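Local coordinates for protein fructuronate-tagaturonate epimerase UxaE from Cohnella laeviribosi in complex with 1 glycerol (Cohnella laeviribosi, PDB 6IL9) that probably interconverts D-fructuronate and D-tagaturonate by epimerisation, as a zinc-binding TIM-barrel isomerase, at residues A[38-46]-A[60-68]; A[104-112]-A[144-152]. All coordinates share one frame; numbering follows the deposited sequence.

From the N terminus, the chain first reaches contact 1, where strand 62-66 returns antiparallel beside strand 39-45 and closes a loop of 13 residues that includes helix 49-53 and strand 57-59. Only after this loop is complete does contact 2 open, with helix 104-111 meeting the end of helix 135-149 across 31 intervening residues, among them barrel strand 117-124. The two closures therefore follow in series, without nesting or crossing. Their centres lie about 19 Å apart, yet they touch: Lys40 NZ probably bonds Gln148 OE1, and Ser68 O probably bonds the hydroxyl of Tyr144, tying the N-terminal antiparallel sheet to the helical layer of the barrel.

Contact 1. Residues A[38-46]-A[60-68]; sequences GRKYLVAEG and DGVKLCELS
Glu66 OE1 is gripped twice: Arg39 NH1 forms a salt bridge with it at 3.0 Å, and water 1 donates a hydrogen bond to it. The guanidinium and carboxylate planes stand 89° apart, so the carboxylate lies over one guanidinium face instead of pairing flat with its edge. Glu66 reaches this place because its chain bends at chi2 (-95°), turning back toward strand 39-45 although its CB points away. Water 1 also donates to Lys40 O and accepts from Leu67 N, joining the two backbones beyond the last direct bond. At the other carboxylate oxygen, water 2 donates to Glu66 OE2 and bonds the hydroxyl of Tyr41.

The strands are antiparallel neighbours in the five-stranded N-terminal sheet, where 39-45 lies between 29-36 and 62-66. Two hydrogen-bonded pairs define the register. Leu42 N reaches Cys65 O at 2.8 Å with a reciprocal bond, while Ala44 and Lys63 exchange straighter bonds, the one from Lys63 N to Ala44 O opening to 172° at the hydrogen.

On the sheet face carrying Val43 and Leu64, Val43 CG1 presses against Val62 CG1 at 3.5 Å, tighter than usual van der Waals contact. Leu64 CD1 meets Tyr41 CB at 3.5 Å, and its CD2 lies over one face of the tyrosine ring, offset toward the rim; helix 2-12 packs on both residues. An alanine in place of Tyr41 is likely to leave Leu64 without its ring neighbour and water 2 without its hydroxyl partner. On the face of Leu42 and Cys65, the CB atoms sit 4.0 Å apart, with Leu54 touching both side chains. Leu67, centre of an inverse gamma turn, swings CD2 to 3.8 Å from Lys40 CB.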
loop_
_atom_site.group_PDB
_atom_site.type_symbol
_atom_site.label_atom_id
_atom_site.label_comp_id
_atom_site.label_asym_id
_atom_site.label_seq_id
_atom_site.Cartn_x
_atom_site.Cartn_y
_atom_site.Cartn_z
ATOM N N GLY A 38 -3.890 23.225 -15.496
ATOM C CA GLY A 38 -3.938 22.450 -14.272
ATOM C C GLY A 38 -4.508 21.058 -14.398
ATOM O O GLY A 38 -4.718 20.400 -13.371
ATOM N N ARG A 39 -4.769 20.582 -15.616
ATOM C CA ARG A 39 -5.340 19.262 -15.821
ATOM C C ARG A 39 -4.554 18.504 -16.884
ATOM O O ARG A 39 -4.110 19.089 -17.874
ATOM C CB ARG A 39 -6.808 19.358 -16.235
ATOM C CG ARG A 39 -7.498 18.010 -16.297
ATOM C CD ARG A 39 -8.744 18.081 -17.144
ATOM N NE ARG A 39 -9.880 18.572 -16.379
ATOM C CZ ARG A 39 -10.647 17.806 -15.609
ATOM N NH1 ARG A 39 -10.401 16.505 -15.502
ATOM N NH2 ARG A 39 -11.664 18.344 -14.946
ATOM N N LYS A 40 -4.395 17.200 -16.679
ATOM C CA LYS A 40 -3.747 16.335 -17.655
ATOM C C LYS A 40 -4.740 15.824 -18.700
ATOM O O LYS A 40 -5.932 15.666 -18.429
ATOM C CB LYS A 40 -3.085 15.150 -16.948
ATOM C CG LYS A 40 -1.953 15.555 -16.005
ATOM C CD LYS A 40 -1.338 14.335 -15.305
ATOM C CE LYS A 40 -0.195 14.754 -14.392
ATOM N NZ LYS A 40 0.410 13.592 -13.663
ATOM N N TYR A 41 -4.226 15.561 -19.905
ATOM C CA TYR A 41 -5.016 15.023 -21.012
ATOM C C TYR A 41 -4.185 14.048 -21.833
ATOM O O TYR A 41 -2.957 14.129 -21.868
ATOM C CB TYR A 41 -5.508 16.116 -21.975
ATOM C CG TYR A 41 -6.393 17.174 -21.370
ATOM C CD1 TYR A 41 -7.771 17.003 -21.310
ATOM C CD2 TYR A 41 -5.853 18.362 -20.892
ATOM C CE1 TYR A 41 -8.590 17.983 -20.760
ATOM C CE2 TYR A 41 -6.652 19.335 -20.340
ATOM C CZ TYR A 41 -8.020 19.149 -20.284
ATOM O OH TYR A 41 -8.808 20.134 -19.732
ATOM N N LEU A 42 -4.881 13.136 -22.524
ATOM C CA LEU A 42 -4.313 12.392 -23.642
ATOM C C LEU A 42 -4.587 13.151 -24.932
ATOM O O LEU A 42 -5.662 13.734 -25.098
ATOM C CB LEU A 42 -4.922 10.993 -23.769
ATOM C CG LEU A 42 -4.795 9.927 -22.697
ATOM C CD1 LEU A 42 -5.448 8.643 -23.210
ATOM C CD2 LEU A 42 -3.334 9.706 -22.354
ATOM N N VAL A 43 -3.618 13.129 -25.843
ATOM C CA VAL A 43 -3.758 13.693 -27.186
ATOM C C VAL A 43 -3.459 12.586 -28.181
ATOM O O VAL A 43 -2.341 12.056 -28.204
ATOM C CB VAL A 43 -2.823 14.893 -27.417
ATOM C CG1 VAL A 43 -3.000 15.442 -28.825
ATOM C CG2 VAL A 43 -3.066 15.983 -26.384
ATOM N N ALA A 44 -4.441 12.254 -29.015
ATOM C CA ALA A 44 -4.304 11.212 -30.022
ATOM C C ALA A 44 -4.325 11.826 -31.419
ATOM O O ALA A 44 -4.990 12.839 -31.659
ATOM C CB ALA A 44 -5.421 10.178 -29.883
ATOM N N GLU A 45 -3.578 11.216 -32.337
ATOM C CA GLU A 45 -3.529 11.685 -33.716
ATOM C C GLU A 45 -3.092 10.536 -34.614
ATOM O O GLU A 45 -2.239 9.734 -34.234
ATOM C CB GLU A 45 -2.574 12.875 -33.864
ATOM C CG GLU A 45 -2.616 13.548 -35.230
ATOM C CD GLU A 45 -1.755 14.795 -35.282
ATOM O OE1 GLU A 45 -2.044 15.685 -36.115
ATOM O OE2 GLU A 45 -0.794 14.888 -34.485
ATOM N N GLY A 46 -3.674 10.470 -35.809
ATOM C CA GLY A 46 -3.404 9.371 -36.718
ATOM C C GLY A 46 -4.530 8.360 -36.731
ATOM O O GLY A 46 -4.930 7.857 -35.678
ATOM N N ASP A 60 -8.742 19.747 -35.756
ATOM C CA ASP A 60 -7.740 19.291 -36.742
ATOM C C ASP A 60 -8.011 17.795 -36.930
ATOM O O ASP A 60 -9.180 17.391 -37.032
ATOM C CB ASP A 60 -6.311 19.627 -36.321
ATOM C CG ASP A 60 -6.108 21.103 -36.039
ATOM O OD1 ASP A 60 -6.898 21.682 -35.264
ATOM O OD2 ASP A 60 -5.147 21.682 -36.589
ATOM N N GLY A 61 -6.982 16.958 -36.981
ATOM C CA GLY A 61 -7.177 15.524 -36.886
ATOM C C GLY A 61 -6.679 15.029 -35.542
ATOM O O GLY A 61 -6.041 13.976 -35.449
ATOM N N VAL A 62 -6.970 15.797 -34.494
ATOM C CA VAL A 62 -6.402 15.599 -33.165
ATOM C C VAL A 62 -7.545 15.429 -32.173
ATOM O O VAL A 62 -8.520 16.187 -32.206
ATOM C CB VAL A 62 -5.501 16.782 -32.764
ATOM C CG1 VAL A 62 -5.096 16.675 -31.321
ATOM C CG2 VAL A 62 -4.278 16.847 -33.662
ATOM N N LYS A 63 -7.425 14.437 -31.291
ATOM C CA LYS A 63 -8.435 14.154 -30.282
ATOM C C LYS A 63 -7.852 14.426 -28.902
ATOM O O LYS A 63 -6.801 13.882 -28.555
ATOM C CB LYS A 63 -8.925 12.704 -30.379
ATOM C CG LYS A 63 -10.118 12.412 -29.500
ATOM C CD LYS A 63 -10.572 10.955 -29.603
ATOM C CE LYS A 63 -11.287 10.693 -30.925
ATOM N NZ LYS A 63 -12.057 9.421 -30.899
ATOM N N LEU A 64 -8.531 15.281 -28.135
ATOM C CA LEU A 64 -8.149 15.630 -26.772
ATOM C C LEU A 64 -9.033 14.863 -25.796
ATOM O O LEU A 64 -10.258 15.022 -25.810
ATOM C CB LEU A 64 -8.293 17.131 -26.547
ATOM C CG LEU A 64 -7.893 17.651 -25.168
ATOM C CD1 LEU A 64 -6.383 17.580 -25.045
ATOM C CD2 LEU A 64 -8.389 19.079 -24.977
ATOM N N CYS A 65 -8.416 14.057 -24.929
ATOM C CA CYS A 65 -9.145 13.100 -24.108
ATOM C C CYS A 65 -8.836 13.298 -22.635
ATOM O O CYS A 65 -7.676 13.477 -22.251
ATOM C CB CYS A 65 -8.792 11.649 -24.476
ATOM S SG CYS A 65 -8.758 11.311 -26.243
ATOM N N GLU A 66 -9.880 13.228 -21.817
ATOM C CA GLU A 66 -9.720 13.239 -20.374
ATOM C C GLU A 66 -9.137 11.913 -19.899
ATOM O O GLU A 66 -9.288 10.873 -20.542
ATOM C CB GLU A 66 -11.066 13.475 -19.696
ATOM C CG GLU A 66 -11.771 14.720 -20.182
ATOM C CD GLU A 66 -11.498 15.904 -19.289
ATOM O OE1 GLU A 66 -10.636 15.780 -18.390
ATOM O OE2 GLU A 66 -12.151 16.950 -19.480
ATOM N N LEU A 67 -8.482 11.955 -18.739
ATOM C CA LEU A 67 -7.925 10.744 -18.134
ATOM C C LEU A 67 -9.024 9.964 -17.409
ATOM O O LEU A 67 -9.002 9.783 -16.193
ATOM C CB LEU A 67 -6.792 11.104 -17.181
ATOM C CG LEU A 67 -5.369 11.081 -17.739
ATOM C CD1 LEU A 67 -5.256 11.833 -19.050
ATOM C CD2 LEU A 67 -4.369 11.608 -16.724
ATOM N N SER A 68 -9.994 9.488 -18.189
ATOM C CA SER A 68 -11.168 8.826 -17.646
ATOM C C SER A 68 -10.915 7.332 -17.459
ATOM O O SER A 68 -9.968 6.752 -17.999
ATOM C CB SER A 68 -12.370 9.031 -18.566
ATOM O OG SER A 68 -12.064 8.544 -19.861
HETATM O O HOH W 1 -8.189 14.574 -17.488
HETATM O O HOH W 2 -11.562 19.392 -19.068
#

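Contact 2. Residues A[104-112]-A[144-152]; sequences GPGHVQTVR and YAVFQEGYT
This is a buried helix-helix contact in the outer layer of the TIM barrel, where helix 104-111 packs against the last turns of helix 135-149; the axes of 104-111 and 144-149 approach to 8.4 Å, with N-to-C directions 59° apart. The backbones come nearest where Pro105 CA lies 4.9 Å from Ala145 CA; beside it Ala145 CB packs 3.5 Å from Gly104 C, where a side chain on Gly104 would clash. One turn further along helix 104-111, Val108 CG1, anti to the backbone N (chi1 172°), reaches Tyr151 CB at 3.5 Å and also touches Glu149 CB, while CG2 faces Val146 CG1.

A buried carboxylate completes the interface. Arg112 NH2 makes a salt bridge with Glu149 OE1, on the anti side of the carboxylate and nearly in the guanidinium plane; the modelled 2.5 Å is unusually short, so its exact length is doubtful. Gln109 NE2 approaches Glu149 OE2 at 2.9 Å from above the carboxylate plane, its amide being held from outside by Arg477 and Glu473. Water 4 accepts from Arg112 NE and donates to Glu149 O, linking the same two residues a second time.

Gly150 ends helix 135-149 in a Schellman motif, after which Tyr151 turns back onto Val108 and Val111. With Leu120 of strand 117-124 touching both Val108 and Val146, the arrangement is that of neighbouring helices packed around the parallel strands of a beta/alpha barrel.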
loop_
_atom_site.group_PDB
_atom_site.type_symbol
_atom_site.label_atom_id
_atom_site.label_comp_id
_atom_site.label_asym_id
_atom_site.label_seq_id
_atom_site.Cartn_x
_atom_site.Cartn_y
_atom_site.Cartn_z
ATOM N N GLY A 104 1.507 8.714 -8.485
ATOM C CA GLY A 104 1.963 7.687 -9.395
ATOM C C GLY A 104 3.249 8.016 -10.132
ATOM O O GLY A 104 4.215 7.246 -10.104
ATOM N N PRO A 105 3.283 9.159 -10.830
ATOM C CA PRO A 105 4.493 9.487 -11.605
ATOM C C PRO A 105 5.744 9.598 -10.756
ATOM O O PRO A 105 6.785 9.032 -11.119
ATOM C CB PRO A 105 4.128 10.819 -12.269
ATOM C CG PRO A 105 2.628 10.774 -12.373
ATOM C CD PRO A 105 2.175 10.094 -11.107
ATOM N N GLY A 106 5.664 10.313 -9.633
ATOM C CA GLY A 106 6.801 10.385 -8.725
ATOM C C GLY A 106 7.234 9.015 -8.242
ATOM O O GLY A 106 8.429 8.740 -8.124
ATOM N N HIS A 107 6.264 8.135 -7.964
ATOM C CA HIS A 107 6.581 6.765 -7.558
ATOM C C HIS A 107 7.318 6.017 -8.656
ATOM O O HIS A 107 8.309 5.327 -8.391
ATOM C CB HIS A 107 5.301 6.025 -7.175
ATOM C CG HIS A 107 4.818 6.368 -5.805
ATOM N ND1 HIS A 107 3.515 6.186 -5.404
ATOM C CD2 HIS A 107 5.473 6.891 -4.742
ATOM C CE1 HIS A 107 3.390 6.571 -4.144
ATOM N NE2 HIS A 107 4.564 6.998 -3.719
ATOM N N VAL A 108 6.839 6.139 -9.892
ATOM C CA VAL A 108 7.509 5.509 -11.026
ATOM C C VAL A 108 8.925 6.055 -11.191
ATOM O O VAL A 108 9.881 5.296 -11.405
ATOM C CB VAL A 108 6.681 5.708 -12.307
ATOM C CG1 VAL A 108 7.487 5.228 -13.509
ATOM C CG2 VAL A 108 5.352 4.966 -12.196
ATOM N N GLN A 109 9.079 7.383 -11.115
ATOM C CA GLN A 109 10.404 7.992 -11.221
ATOM C C GLN A 109 11.366 7.446 -10.179
ATOM O O GLN A 109 12.578 7.354 -10.435
ATOM C CB GLN A 109 10.304 9.515 -11.080
ATOM C CG GLN A 109 9.577 10.193 -12.235
ATOM C CD GLN A 109 8.963 11.501 -11.803
ATOM O OE1 GLN A 109 9.272 12.010 -10.727
ATOM N NE2 GLN A 109 8.072 12.043 -12.623
ATOM N N THR A 110 10.848 7.069 -9.007
ATOM C CA THR A 110 11.695 6.571 -7.930
ATOM C C THR A 110 12.175 5.147 -8.191
ATOM O O THR A 110 13.339 4.830 -7.934
ATOM C CB THR A 110 10.940 6.638 -6.601
ATOM O OG1 THR A 110 10.496 7.986 -6.379
ATOM C CG2 THR A 110 11.860 6.202 -5.447
ATOM N N VAL A 111 11.306 4.267 -8.694
ATOM C CA VAL A 111 11.729 2.886 -8.904
ATOM C C VAL A 111 12.415 2.675 -10.246
ATOM O O VAL A 111 13.047 1.628 -10.440
ATOM C CB VAL A 111 10.558 1.888 -8.778
ATOM C CG1 VAL A 111 9.968 1.934 -7.363
ATOM C CG2 VAL A 111 9.483 2.140 -9.845
ATOM N N ARG A 112 12.291 3.617 -11.181
ATOM C CA ARG A 112 13.000 3.519 -12.455
ATOM C C ARG A 112 14.492 3.327 -12.210
ATOM O O ARG A 112 15.107 4.062 -11.436
ATOM C CB ARG A 112 12.740 4.786 -13.286
ATOM C CG ARG A 112 13.520 4.883 -14.595
ATOM C CD ARG A 112 13.442 6.313 -15.155
ATOM N NE ARG A 112 12.077 6.692 -15.501
ATOM C CZ ARG A 112 11.542 7.894 -15.302
ATOM N NH1 ARG A 112 12.245 8.877 -14.742
ATOM N NH2 ARG A 112 10.289 8.115 -15.663
ATOM N N TYR A 144 -2.224 5.241 -15.710
ATOM C CA TYR A 144 -1.856 6.486 -16.367
ATOM C C TYR A 144 -0.456 6.925 -15.971
ATOM O O TYR A 144 0.243 7.571 -16.763
ATOM C CB TYR A 144 -2.887 7.559 -16.034
ATOM C CG TYR A 144 -4.145 7.494 -16.876
ATOM C CD1 TYR A 144 -4.077 7.596 -18.260
ATOM C CD2 TYR A 144 -5.390 7.349 -16.288
ATOM C CE1 TYR A 144 -5.222 7.553 -19.035
ATOM C CE2 TYR A 144 -6.546 7.294 -17.062
ATOM C CZ TYR A 144 -6.448 7.407 -18.426
ATOM O OH TYR A 144 -7.600 7.369 -19.184
ATOM N N ALA A 145 -0.028 6.583 -14.755
ATOM C CA ALA A 145 1.312 6.937 -14.311
ATOM C C ALA A 145 2.379 6.217 -15.128
ATOM O O ALA A 145 3.361 6.835 -15.556
ATOM C CB ALA A 145 1.473 6.618 -12.828
ATOM N N VAL A 146 2.227 4.905 -15.336
ATOM C CA VAL A 146 3.277 4.217 -16.090
ATOM C C VAL A 146 3.243 4.644 -17.549
ATOM O O VAL A 146 4.278 4.649 -18.220
ATOM C CB VAL A 146 3.194 2.682 -15.958
ATOM C CG1 VAL A 146 3.394 2.260 -14.516
ATOM C CG2 VAL A 146 1.882 2.138 -16.526
ATOM N N PHE A 147 2.069 5.017 -18.062
ATOM C CA PHE A 147 1.993 5.539 -19.424
ATOM C C PHE A 147 2.699 6.887 -19.523
ATOM O O PHE A 147 3.519 7.107 -20.423
ATOM C CB PHE A 147 0.524 5.647 -19.854
ATOM C CG PHE A 147 0.326 5.987 -21.316
ATOM C CD1 PHE A 147 0.341 4.995 -22.286
ATOM C CD2 PHE A 147 0.099 7.296 -21.703
ATOM C CE1 PHE A 147 0.153 5.311 -23.627
ATOM C CE2 PHE A 147 -0.088 7.619 -23.045
ATOM C CZ PHE A 147 -0.065 6.621 -24.002
ATOM N N GLN A 148 2.411 7.790 -18.583
ATOM C CA GLN A 148 3.048 9.104 -18.568
ATOM C C GLN A 148 4.565 9.000 -18.548
ATOM O O GLN A 148 5.258 9.766 -19.231
ATOM C CB GLN A 148 2.572 9.892 -17.356
ATOM C CG GLN A 148 3.227 11.255 -17.222
ATOM C CD GLN A 148 2.736 12.005 -16.006
ATOM O OE1 GLN A 148 1.542 12.007 -15.703
ATOM N NE2 GLN A 148 3.652 12.650 -15.305
ATOM N N GLU A 149 5.100 8.073 -17.758
ATOM C CA GLU A 149 6.533 7.931 -17.562
ATOM C C GLU A 149 7.172 6.912 -18.489
ATOM O O GLU A 149 8.388 6.694 -18.397
ATOM C CB GLU A 149 6.823 7.535 -16.110
ATOM C CG GLU A 149 6.382 8.559 -15.097
ATOM C CD GLU A 149 7.184 9.844 -15.187
ATOM O OE1 GLU A 149 8.377 9.780 -15.567
ATOM O OE2 GLU A 149 6.613 10.910 -14.885
ATOM N N GLY A 150 6.395 6.289 -19.369
ATOM C CA GLY A 150 6.943 5.297 -20.278
ATOM C C GLY A 150 7.625 4.160 -19.553
ATOM O O GLY A 150 8.704 3.714 -19.965
ATOM N N TYR A 151 7.032 3.705 -18.456
ATOM C CA TYR A 151 7.607 2.653 -17.621
ATOM C C TYR A 151 6.943 1.345 -18.017
ATOM O O TYR A 151 5.789 1.094 -17.667
ATOM C CB TYR A 151 7.385 2.967 -16.149
ATOM C CG TYR A 151 7.952 1.941 -15.190
ATOM C CD1 TYR A 151 9.272 2.021 -14.772
ATOM C CD2 TYR A 151 7.148 0.934 -14.667
ATOM C CE1 TYR A 151 9.795 1.097 -13.878
ATOM C CE2 TYR A 151 7.659 -0.001 -13.764
ATOM C CZ TYR A 151 8.984 0.097 -13.376
ATOM O OH TYR A 151 9.500 -0.820 -12.488
ATOM N N THR A 152 7.678 0.507 -18.752
ATOM C CA THR A 152 7.116 -0.704 -19.331
ATOM C C THR A 152 7.500 -1.964 -18.574
ATOM O O THR A 152 7.130 -3.060 -19.003
ATOM C CB THR A 152 7.553 -0.841 -20.797
ATOM O OG1 THR A 152 8.970 -1.063 -20.850
ATOM C CG2 THR A 152 7.216 0.418 -21.572
HETATM O O HOH W 3 11.740 -0.675 -11.300
HETATM O O HOH W 4 10.143 5.180 -16.868
#